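Long-range contacts in immunoreactive 84kD antigen PG93 (Porphyromonas gingivalis, PDB 5M11), which probably works as an essential component of the bacterial surface in type IX protein secretion, and binds calcium and zinc ions: residues A[25-29]-A[272-278]; A[34-40]-A[63-68]; A[604-610]-A[634-639]; A[660-664]-A[694-698]. One frame throughout, in Å; residues are numbered along the deposited sequence.

Contact 1: A[25-29]-A[272-278]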
loop_
_atom_site.group_PDB
_atom_site.type_symbol
_atom_site.label_atom_id
_atom_site.label_comp_id
_atom_site.label_asym_id
_atom_site.label_seq_id
_atom_site.Cartn_x
_atom_site.Cartn_y
_atom_site.Cartn_z
ATOM N N ALA A 25 -15.136 -8.811 -11.922
ATOM C CA ALA A 25 -14.903 -9.098 -13.341
ATOM C C ALA A 25 -15.976 -8.449 -14.201
ATOM O O ALA A 25 -17.159 -8.495 -13.848
ATOM C CB ALA A 25 -14.902 -10.596 -13.568
ATOM N N VAL A 26 -15.564 -7.816 -15.316
ATOM C CA VAL A 26 -16.431 -7.106 -16.270
ATOM C C VAL A 26 -16.007 -7.477 -17.700
ATOM O O VAL A 26 -14.811 -7.382 -18.020
ATOM C CB VAL A 26 -16.365 -5.552 -16.053
ATOM C CG1 VAL A 26 -17.004 -4.774 -17.205
ATOM C CG2 VAL A 26 -16.968 -5.127 -14.727
ATOM N N GLU A 27 -16.982 -7.838 -18.569
ATOM C CA GLU A 27 -16.704 -8.116 -19.982
ATOM C C GLU A 27 -16.811 -6.834 -20.823
ATOM O O GLU A 27 -17.796 -6.110 -20.713
ATOM C CB GLU A 27 -17.641 -9.195 -20.561
ATOM C CG GLU A 27 -17.164 -9.705 -21.917
ATOM C CD GLU A 27 -18.181 -10.409 -22.789
ATOM O OE1 GLU A 27 -19.083 -11.073 -22.229
ATOM O OE2 GLU A 27 -18.045 -10.341 -24.032
ATOM N N THR A 28 -15.793 -6.588 -21.677
ATOM C CA THR A 28 -15.635 -5.475 -22.638
ATOM C C THR A 28 -15.608 -6.124 -24.033
ATOM O O THR A 28 -15.143 -7.262 -24.100
ATOM C CB THR A 28 -14.340 -4.696 -22.257
ATOM O OG1 THR A 28 -14.629 -3.843 -21.147
ATOM C CG2 THR A 28 -13.694 -3.908 -23.423
ATOM N N PRO A 29 -16.062 -5.476 -25.150
ATOM C CA PRO A 29 -16.004 -6.143 -26.475
ATOM C C PRO A 29 -14.647 -6.758 -26.821
ATOM O O PRO A 29 -14.640 -7.840 -27.391
ATOM C CB PRO A 29 -16.355 -5.026 -27.460
ATOM C CG PRO A 29 -17.199 -4.096 -26.670
ATOM C CD PRO A 29 -16.661 -4.132 -25.267
ATOM N N VAL A 272 -19.097 -11.749 -11.688
ATOM C CA VAL A 272 -19.355 -12.280 -13.031
ATOM C C VAL A 272 -19.506 -11.099 -13.988
ATOM O O VAL A 272 -20.122 -10.096 -13.610
ATOM C CB VAL A 272 -20.577 -13.254 -13.150
ATOM C CG1 VAL A 272 -20.655 -13.852 -14.552
ATOM C CG2 VAL A 272 -20.526 -14.384 -12.122
ATOM N N GLY A 273 -18.963 -11.260 -15.207
ATOM C CA GLY A 273 -19.035 -10.306 -16.311
ATOM C C GLY A 273 -19.491 -10.963 -17.599
ATOM O O GLY A 273 -18.941 -11.993 -17.989
ATOM N N ALA A 274 -20.530 -10.403 -18.247
ATOM C CA ALA A 274 -21.131 -10.923 -19.484
ATOM C C ALA A 274 -21.955 -9.833 -20.185
ATOM O O ALA A 274 -22.738 -9.155 -19.530
ATOM C CB ALA A 274 -22.007 -12.139 -19.182
ATOM N N MET A 275 -21.748 -9.651 -21.504
ATOM C CA MET A 275 -22.415 -8.640 -22.338
ATOM C C MET A 275 -23.697 -9.192 -22.893
ATOM O O MET A 275 -23.807 -10.404 -23.058
ATOM C CB MET A 275 -21.494 -8.148 -23.463
ATOM C CG MET A 275 -20.375 -7.288 -22.938
ATOM S SD MET A 275 -19.238 -6.599 -24.157
ATOM C CE MET A 275 -20.366 -5.594 -25.155
ATOM N N ASN A 276 -24.671 -8.304 -23.178
ATOM C CA ASN A 276 -26.021 -8.637 -23.642
ATOM C C ASN A 276 -26.033 -9.811 -24.624
ATOM O O ASN A 276 -26.757 -10.789 -24.384
ATOM C CB ASN A 276 -26.729 -7.412 -24.252
ATOM C CG ASN A 276 -28.148 -7.633 -24.758
ATOM O OD1 ASN A 276 -28.995 -8.282 -24.125
ATOM N ND2 ASN A 276 -28.458 -7.039 -25.899
ATOM N N GLU A 277 -25.198 -9.758 -25.667
ATOM C CA GLU A 277 -25.187 -10.804 -26.682
ATOM C C GLU A 277 -23.948 -11.744 -26.568
ATOM O O GLU A 277 -23.477 -12.263 -27.583
ATOM C CB GLU A 277 -25.298 -10.149 -28.073
ATOM C CG GLU A 277 -26.728 -9.730 -28.403
ATOM C CD GLU A 277 -26.979 -8.929 -29.673
ATOM O OE1 GLU A 277 -26.228 -9.103 -30.662
ATOM O OE2 GLU A 277 -27.970 -8.163 -29.690
ATOM N N SER A 278 -23.482 -12.031 -25.336
ATOM C CA SER A 278 -22.322 -12.904 -25.154
ATOM C C SER A 278 -22.712 -14.335 -24.790
ATOM O O SER A 278 -23.692 -14.541 -24.104
ATOM C CB SER A 278 -21.387 -12.337 -24.097
ATOM O OG SER A 278 -20.306 -11.650 -24.711
#
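Glu27 joins the two segments by reaching across to Met275 and Ser278. The close part of the contact lies at the strand ends. There the backbones of 25-29 and 272-278 meet at Val26 and Gly273, whose CA atoms are 4.1 Å apart. Gly273 has no side chain to hold the chains apart, so Ala25 and the CB of Glu27 lie against its backbone. Across the contact the carboxylate of Glu27 makes two bonds. Glu27 CG stands anti to the backbone N (chi1 -167°), and the extended chain carries the acid across to 275-278. Ser278 OG gives a hydrogen bond of 2.7 Å to Glu27 OE2, on the syn lone pair. Met275 N bonds to Glu27 OE1 at 3.1 Å, but it comes from above the carboxylate plane, 61° out of it. Both donors belong to the type I turn from Met275 to Ser278, so one acid holds both ends of it. Met275 also crosses Glu27 at about a right angle, with Met275 CG 3.8 Å from Glu27 CD.

The other side is looser and more open. The chain of Met275, a partly exposed residue, bends at the end, and SD reaches 3.5 Å from Pro29 N. Met275 CE lies 3.8 Å from Pro29 CG, and Pro29 itself is exposed.

Strands 22-27 and 271-273 are the first strands of the first and seventh blades of the N-terminal beta-propeller, so the contact is at the closure of its ring. Lys45 forms a salt bridge to Glu27 OE2. This charge and the two hydrogen bonds would probably stabilise the ionised acid.

Contact 2: A[34-40]-A[63-68]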
loop_
_atom_site.group_PDB
_atom_site.type_symbol
_atom_site.label_atom_id
_atom_site.label_comp_id
_atom_site.label_asym_id
_atom_site.label_seq_id
_atom_site.Cartn_x
_atom_site.Cartn_y
_atom_site.Cartn_z
ATOM N N ALA A 34 -10.941 -6.442 -14.513
ATOM C CA ALA A 34 -11.079 -7.158 -13.248
ATOM C C ALA A 34 -10.396 -6.417 -12.136
ATOM O O ALA A 34 -9.472 -5.649 -12.386
ATOM C CB ALA A 34 -10.517 -8.563 -13.364
ATOM N N VAL A 35 -10.863 -6.634 -10.907
ATOM C CA VAL A 35 -10.336 -5.965 -9.718
ATOM C C VAL A 35 -9.873 -7.026 -8.726
ATOM O O VAL A 35 -10.632 -7.948 -8.404
ATOM C CB VAL A 35 -11.375 -4.992 -9.083
ATOM C CG1 VAL A 35 -10.847 -4.358 -7.794
ATOM C CG2 VAL A 35 -11.824 -3.929 -10.080
ATOM N N ALA A 36 -8.630 -6.872 -8.241
ATOM C CA ALA A 36 -8.028 -7.766 -7.273
ATOM C C ALA A 36 -7.364 -6.976 -6.128
ATOM O O ALA A 36 -6.277 -6.426 -6.298
ATOM C CB ALA A 36 -7.033 -8.675 -7.964
ATOM N N ASN A 37 -8.071 -6.889 -4.973
ATOM C CA ASN A 37 -7.674 -6.230 -3.715
ATOM C C ASN A 37 -7.732 -4.704 -3.788
ATOM O O ASN A 37 -7.320 -4.025 -2.842
ATOM C CB ASN A 37 -6.279 -6.693 -3.225
ATOM C CG ASN A 37 -6.255 -8.142 -2.785
ATOM O OD1 ASN A 37 -7.020 -8.563 -1.902
ATOM N ND2 ASN A 37 -5.404 -8.949 -3.422
ATOM N N GLY A 38 -8.311 -4.184 -4.866
ATOM C CA GLY A 38 -8.474 -2.747 -5.092
ATOM C C GLY A 38 -7.715 -2.269 -6.307
ATOM O O GLY A 38 -7.799 -1.094 -6.677
ATOM N N VAL A 39 -6.964 -3.198 -6.930
ATOM C CA VAL A 39 -6.142 -2.913 -8.099
ATOM C C VAL A 39 -6.932 -3.285 -9.338
ATOM O O VAL A 39 -7.305 -4.444 -9.506
ATOM C CB VAL A 39 -4.757 -3.612 -8.039
ATOM C CG1 VAL A 39 -3.882 -3.218 -9.229
ATOM C CG2 VAL A 39 -4.050 -3.304 -6.725
ATOM N N LEU A 40 -7.202 -2.290 -10.189
ATOM C CA LEU A 40 -7.930 -2.492 -11.437
ATOM C C LEU A 40 -6.960 -2.976 -12.480
ATOM O O LEU A 40 -5.811 -2.527 -12.477
ATOM C CB LEU A 40 -8.632 -1.184 -11.888
ATOM C CG LEU A 40 -9.362 -1.225 -13.241
ATOM C CD1 LEU A 40 -10.694 -1.915 -13.131
ATOM C CD2 LEU A 40 -9.507 0.162 -13.826
ATOM N N THR A 63 -7.079 5.594 -5.459
ATOM C CA THR A 63 -6.377 4.330 -5.229
ATOM C C THR A 63 -7.217 3.010 -5.110
ATOM O O THR A 63 -6.846 2.067 -5.824
ATOM C CB THR A 63 -5.495 4.454 -3.973
ATOM O OG1 THR A 63 -4.692 5.629 -4.105
ATOM C CG2 THR A 63 -4.568 3.243 -3.764
ATOM N N SER A 64 -8.178 2.848 -4.168
ATOM C CA SER A 64 -8.774 1.499 -4.031
ATOM C C SER A 64 -10.099 1.335 -4.749
ATOM O O SER A 64 -11.105 1.936 -4.360
ATOM C CB SER A 64 -8.942 1.095 -2.568
ATOM O OG SER A 64 -7.769 1.329 -1.815
ATOM N N VAL A 65 -10.109 0.482 -5.778
ATOM C CA VAL A 65 -11.308 0.239 -6.578
ATOM C C VAL A 65 -12.254 -0.687 -5.776
ATOM O O VAL A 65 -11.829 -1.732 -5.289
ATOM C CB VAL A 65 -10.953 -0.303 -7.984
ATOM C CG1 VAL A 65 -12.203 -0.535 -8.813
ATOM C CG2 VAL A 65 -10.007 0.647 -8.709
ATOM N N SER A 66 -13.516 -0.246 -5.599
ATOM C CA SER A 66 -14.588 -0.897 -4.852
ATOM C C SER A 66 -15.579 -1.626 -5.775
ATOM O O SER A 66 -16.358 -2.441 -5.289
ATOM C CB SER A 66 -15.324 0.147 -4.011
ATOM O OG SER A 66 -16.424 -0.351 -3.265
ATOM N N SER A 67 -15.575 -1.329 -7.083
ATOM C CA SER A 67 -16.464 -1.929 -8.100
ATOM C C SER A 67 -16.273 -1.264 -9.473
ATOM O O SER A 67 -15.806 -0.126 -9.558
ATOM C CB SER A 67 -17.927 -1.799 -7.687
ATOM O OG SER A 67 -18.776 -2.355 -8.670
ATOM N N ILE A 68 -16.700 -1.958 -10.539
ATOM C CA ILE A 68 -16.631 -1.471 -11.920
ATOM C C ILE A 68 -17.830 -1.944 -12.752
ATOM O O ILE A 68 -18.476 -2.937 -12.404
ATOM C CB ILE A 68 -15.307 -1.904 -12.607
ATOM C CG1 ILE A 68 -14.948 -3.386 -12.308
ATOM C CG2 ILE A 68 -14.166 -0.940 -12.270
ATOM C CD1 ILE A 68 -13.840 -4.007 -13.245
#
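Val35, Gly38 and Leu40 pack on Val65 and Ile68 in a buried contact between neighbouring blades of the N-terminal beta-propeller. The first blade supplies strands 32-36 and 39-42, joined by a type I' turn from Ala36 to Val39. The second blade supplies its first strand, 65-71. Segments 34-36 and 65-68 run nearly antiparallel, at 158°. Their axes stay 7.7 Å apart, a separation filled by side chains and too wide for backbone pairing.

Val35 CG2 touches two partners, Val65 CG1 at 3.6 Å and Ile68 CD1 at 3.8 Å. Val35 and Ile68 lie alongside each other, running in opposite senses. CG1 of Ile68 sits between the backbone N and the carbonyl carbon (chi1 44°), and from there CD1 reaches both Val35 and Leu40. Leu40 CD1 also meets Ile68 CG2 at 3.7 Å, while Leu40 CB packs on Val65 CG2. Ile79 of strand 76-81 touches both Leu40 and Val65. Next to Val65, the side chain of Ser64 lies about 6 Å from a bound calcium ion.

The polar part sits at the turn. Gly38 O accepts a nearly straight hydrogen bond from Val65 N, 2.9 Å long.

Contact 3: A[604-610]-A[634-639]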
loop_
_atom_site.group_PDB
_atom_site.type_symbol
_atom_site.label_atom_id
_atom_site.label_comp_id
_atom_site.label_asym_id
_atom_site.label_seq_id
_atom_site.Cartn_x
_atom_site.Cartn_y
_atom_site.Cartn_z
ATOM N N ALA A 604 10.032 8.562 7.073
ATOM C CA ALA A 604 8.660 8.088 6.937
ATOM C C ALA A 604 7.899 8.454 8.194
ATOM O O ALA A 604 8.412 8.261 9.306
ATOM C CB ALA A 604 8.643 6.596 6.752
ATOM N N THR A 605 6.687 8.996 8.028
ATOM C CA THR A 605 5.816 9.409 9.128
ATOM C C THR A 605 4.419 8.757 9.046
ATOM O O THR A 605 3.948 8.368 7.975
ATOM C CB THR A 605 5.653 10.961 9.184
ATOM O OG1 THR A 605 4.698 11.410 8.210
ATOM C CG2 THR A 605 6.976 11.720 9.069
ATOM N N GLN A 606 3.748 8.709 10.193
ATOM C CA GLN A 606 2.386 8.231 10.324
ATOM C C GLN A 606 1.474 9.447 10.219
ATOM O O GLN A 606 1.331 10.182 11.192
ATOM C CB GLN A 606 2.224 7.484 11.665
ATOM C CG GLN A 606 0.834 6.941 11.946
ATOM C CD GLN A 606 0.911 5.740 12.851
ATOM O OE1 GLN A 606 1.033 5.857 14.080
ATOM N NE2 GLN A 606 0.859 4.554 12.252
ATOM N N GLY A 607 0.981 9.709 9.009
ATOM C CA GLY A 607 0.035 10.781 8.708
ATOM C C GLY A 607 0.490 12.090 8.089
ATOM O O GLY A 607 -0.362 12.945 7.831
ATOM N N THR A 608 1.792 12.315 7.876
ATOM C CA THR A 608 2.220 13.611 7.303
ATOM C C THR A 608 3.160 13.435 6.064
ATOM O O THR A 608 3.855 14.374 5.655
ATOM C CB THR A 608 2.860 14.531 8.379
ATOM O OG1 THR A 608 4.060 13.940 8.883
ATOM C CG2 THR A 608 1.907 14.873 9.519
ATOM N N GLY A 609 3.140 12.246 5.476
ATOM C CA GLY A 609 3.917 11.937 4.286
ATOM C C GLY A 609 5.362 11.566 4.530
ATOM O O GLY A 609 5.709 11.012 5.576
ATOM N N LEU A 610 6.199 11.847 3.517
ATOM C CA LEU A 610 7.628 11.554 3.467
ATOM C C LEU A 610 8.444 12.839 3.475
ATOM O O LEU A 610 8.142 13.772 2.742
ATOM C CB LEU A 610 7.936 10.727 2.185
ATOM C CG LEU A 610 9.387 10.251 1.951
ATOM C CD1 LEU A 610 9.699 9.035 2.768
ATOM C CD2 LEU A 610 9.635 9.959 0.481
ATOM N N ASN A 634 -0.356 9.022 3.092
ATOM C CA ASN A 634 0.445 9.848 4.010
ATOM C C ASN A 634 0.926 9.008 5.214
ATOM O O ASN A 634 1.804 9.459 5.948
ATOM C CB ASN A 634 -0.338 11.081 4.501
ATOM C CG ASN A 634 -0.615 12.135 3.450
ATOM O OD1 ASN A 634 0.186 12.373 2.540
ATOM N ND2 ASN A 634 -1.741 12.832 3.594
ATOM N N ASN A 635 0.339 7.801 5.421
ATOM C CA ASN A 635 0.724 6.885 6.488
ATOM C C ASN A 635 1.683 5.832 5.896
ATOM O O ASN A 635 1.257 4.903 5.194
ATOM C CB ASN A 635 -0.505 6.261 7.180
ATOM C CG ASN A 635 -0.216 5.307 8.335
ATOM O OD1 ASN A 635 0.934 5.094 8.775
ATOM N ND2 ASN A 635 -1.274 4.695 8.851
ATOM N N ILE A 636 3.000 6.040 6.153
ATOM C CA ILE A 636 4.110 5.201 5.702
ATOM C C ILE A 636 4.557 4.338 6.871
ATOM O O ILE A 636 4.856 4.860 7.938
ATOM C CB ILE A 636 5.286 6.044 5.117
ATOM C CG1 ILE A 636 4.781 7.109 4.115
ATOM C CG2 ILE A 636 6.382 5.128 4.487
ATOM C CD1 ILE A 636 5.758 8.205 3.827
ATOM N N LEU A 637 4.616 3.025 6.654
ATOM C CA LEU A 637 4.947 2.022 7.665
ATOM C C LEU A 637 6.426 1.648 7.679
ATOM O O LEU A 637 6.960 1.331 8.750
ATOM C CB LEU A 637 4.095 0.759 7.415
ATOM C CG LEU A 637 2.743 0.711 8.138
ATOM C CD1 LEU A 637 1.729 1.668 7.526
ATOM C CD2 LEU A 637 2.192 -0.691 8.151
ATOM N N SER A 638 7.071 1.655 6.480
ATOM C CA SER A 638 8.472 1.288 6.292
ATOM C C SER A 638 9.148 2.011 5.105
ATOM O O SER A 638 8.483 2.571 4.233
ATOM C CB SER A 638 8.587 -0.220 6.093
ATOM O OG SER A 638 7.754 -0.677 5.042
ATOM N N LEU A 639 10.494 1.974 5.106
ATOM C CA LEU A 639 11.432 2.488 4.104
ATOM C C LEU A 639 12.591 1.458 3.861
ATOM O O LEU A 639 12.860 0.596 4.716
ATOM C CB LEU A 639 12.020 3.853 4.541
ATOM C CG LEU A 639 11.118 5.096 4.551
ATOM C CD1 LEU A 639 11.889 6.311 4.993
ATOM C CD2 LEU A 639 10.448 5.356 3.190
#
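Strand parts 604-606 and 636-639 run nearly antiparallel, at 161°, with axes 5.7 Å apart at closest approach. Thr605 O receives a hydrogen bond from Ile636 N at 3.1 Å. Beyond it the chain 606-609 turns around Asn634 O, which is gripped by two bonds. Gly609 N reaches this oxygen at 3.1 Å, in the carbonyl plane and on a lone pair. Gly607 N comes at 3.2 Å from above the plane, 50° out of it. The turn is also tied internally. Thr605 OG1 accepts from Thr608 N, an ST motif, and donates to Gly609 O.

Behind the turn lie apolar side chains. Ala604 CB rests over Ile636 CG2 (3.5 Å) and Leu639 CG (3.6 Å). Ile636 CD1 sits against the Gly609-Leu610 peptide and lies 3.7 Å from Leu610 CB. Leu610 CD1 meets Leu639 CD2 at 3.8 Å.

Gln606 and Asn635 run alongside each other in the same sense, on the more open side. Their amide planes are 80° apart. The side-chain amide of Asn634 turns to other partners, the backbone N of Val626 and the carboxylate of Glu627.

Each segment belongs to a separate four-stranded sheet, 601-606 to one and 636-642 to the next. This is blade-to-blade packing in the second beta-propeller, whose last blade is completed by the N-terminal strand 13-16.

Contact 4: A[660-664]-A[694-698]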
loop_
_atom_site.group_PDB
_atom_site.type_symbol
_atom_site.label_atom_id
_atom_site.label_comp_id
_atom_site.label_asym_id
_atom_site.label_seq_id
_atom_site.Cartn_x
_atom_site.Cartn_y
_atom_site.Cartn_z
ATOM N N GLN A 660 12.873 7.638 -7.354
ATOM C CA GLN A 660 14.273 7.715 -7.805
ATOM C C GLN A 660 14.904 8.886 -7.110
ATOM O O GLN A 660 14.553 10.037 -7.400
ATOM C CB GLN A 660 14.388 7.811 -9.340
ATOM C CG GLN A 660 15.817 8.052 -9.865
ATOM C CD GLN A 660 16.843 7.023 -9.444
ATOM O OE1 GLN A 660 17.711 7.287 -8.596
ATOM N NE2 GLN A 660 16.810 5.854 -10.079
ATOM N N THR A 661 15.786 8.579 -6.145
ATOM C CA THR A 661 16.470 9.512 -5.251
ATOM C C THR A 661 17.595 10.293 -5.974
ATOM O O THR A 661 17.887 11.444 -5.597
ATOM C CB THR A 661 16.998 8.715 -4.046
ATOM O OG1 THR A 661 15.901 8.003 -3.492
ATOM C CG2 THR A 661 17.560 9.590 -2.946
ATOM N N GLY A 662 18.209 9.668 -6.984
ATOM C CA GLY A 662 19.325 10.257 -7.718
ATOM C C GLY A 662 20.599 10.145 -6.904
ATOM O O GLY A 662 21.550 10.898 -7.107
ATOM N N THR A 663 20.615 9.156 -5.988
ATOM C CA THR A 663 21.635 8.807 -5.010
ATOM C C THR A 663 22.319 7.505 -5.487
ATOM O O THR A 663 23.192 6.963 -4.807
ATOM C CB THR A 663 20.893 8.783 -3.659
ATOM O OG1 THR A 663 20.972 10.099 -3.119
ATOM C CG2 THR A 663 21.357 7.706 -2.645
ATOM N N GLY A 664 21.968 7.074 -6.693
ATOM C CA GLY A 664 22.519 5.881 -7.316
ATOM C C GLY A 664 24.004 5.911 -7.622
ATOM O O GLY A 664 24.582 6.962 -7.926
ATOM N N LEU A 694 19.090 14.830 -13.519
ATOM C CA LEU A 694 20.280 15.049 -12.709
ATOM C C LEU A 694 20.557 13.898 -11.759
ATOM O O LEU A 694 19.828 12.902 -11.748
ATOM C CB LEU A 694 20.125 16.336 -11.871
ATOM C CG LEU A 694 20.084 17.672 -12.579
ATOM C CD1 LEU A 694 19.638 18.706 -11.651
ATOM C CD2 LEU A 694 21.426 18.066 -13.075
ATOM N N GLN A 695 21.613 14.060 -10.937
ATOM C CA GLN A 695 22.050 13.134 -9.889
ATOM C C GLN A 695 22.188 13.957 -8.619
ATOM O O GLN A 695 22.744 15.038 -8.695
ATOM C CB GLN A 695 23.379 12.457 -10.291
ATOM C CG GLN A 695 23.634 11.101 -9.640
ATOM C CD GLN A 695 22.975 9.962 -10.382
ATOM O OE1 GLN A 695 23.542 9.370 -11.304
ATOM N NE2 GLN A 695 21.775 9.601 -9.973
ATOM N N ALA A 696 21.618 13.520 -7.487
ATOM C CA ALA A 696 21.680 14.255 -6.221
ATOM C C ALA A 696 23.123 14.416 -5.765
ATOM O O ALA A 696 23.888 13.456 -5.818
ATOM C CB ALA A 696 20.864 13.544 -5.162
ATOM N N GLY A 697 23.482 15.640 -5.382
ATOM C CA GLY A 697 24.826 16.026 -4.950
ATOM C C GLY A 697 25.638 16.773 -6.000
ATOM O O GLY A 697 26.786 17.153 -5.752
ATOM N N CYS A 698 25.040 17.000 -7.181
ATOM C CA CYS A 698 25.668 17.651 -8.319
ATOM C C CYS A 698 25.679 19.151 -8.165
ATOM O O CYS A 698 24.716 19.732 -7.665
ATOM C CB CYS A 698 24.954 17.260 -9.610
ATOM S SG CYS A 698 25.591 15.758 -10.400
#
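Gln695 wraps its side chain around the carbonyl oxygen of Gly662, and Ala696 approaches the same oxygen through its backbone. Followed outward, Gln695 starts with CB 4.0 Å from Gly662 O. CG stands roughly anti to the backbone N (chi1 -155°) and comes to 3.3 Å from that oxygen. The chain then bends (chi2 84°) and folds back towards 660-664. CD stays 3.7 Å from Gly662 O. At the tip, NE2 gives this oxygen a weak hydrogen bond of 3.2 Å. The bend makes this bond possible, because it keeps the amide beside Gly662. Beyond the two segments, Gln695 packs on Glu670, which binds calcium together with Asp743. The bound calcium ion is about 5 Å from the Gln695 side chain.

A shorter bond comes from the backbone. Ala696 N reaches Gly662 O at 2.7 Å, with the donor tilted from the carbonyl plane. The methyl group of Ala696 lies against the loop as well, with CB 3.7 Å from Thr661 O. Gly662 is itself held from behind: its N donates to Gln660 OE1, in the plane of the side-chain carbonyl and on a lone pair.

Strand 655-660 belongs to the last blade of the second propeller, and strand 699-703 belongs to the C-terminal beta domain. The contact therefore lies at the junction of the two domains. Gly662 is buried, and its O has two donors from 694-698, one of them weak. Between these two segments the polar link thus converges on one backbone carbonyl, close to the calcium site of Glu670 and Asp743.

In the fold
Contacts 1 and 2 join blades within the first propeller, contact 3 joins blades within the second, and contact 4 joins the second propeller to the C-terminal domain. Contacts 1 and 2 share the sheet of strands 22-27 and 32-36 and touch: Val26 CG2 lies 3.5 Å from Ile68 O. Along the chain, contact 2 is nested inside the loop closed by contact 1. Contacts 2 and 4 are buried, while 1 and 3 are partly open. Contact 1, farthest from the chain centre, uses a charged side chain. Contact 2 is mainly aliphatic. Contact 3 combines an aliphatic layer with backbone bonds at a turn. Contact 4, between loops, is almost wholly polar. Contacts 3 and 4 approach to about 8 Å between nearest atoms without touching.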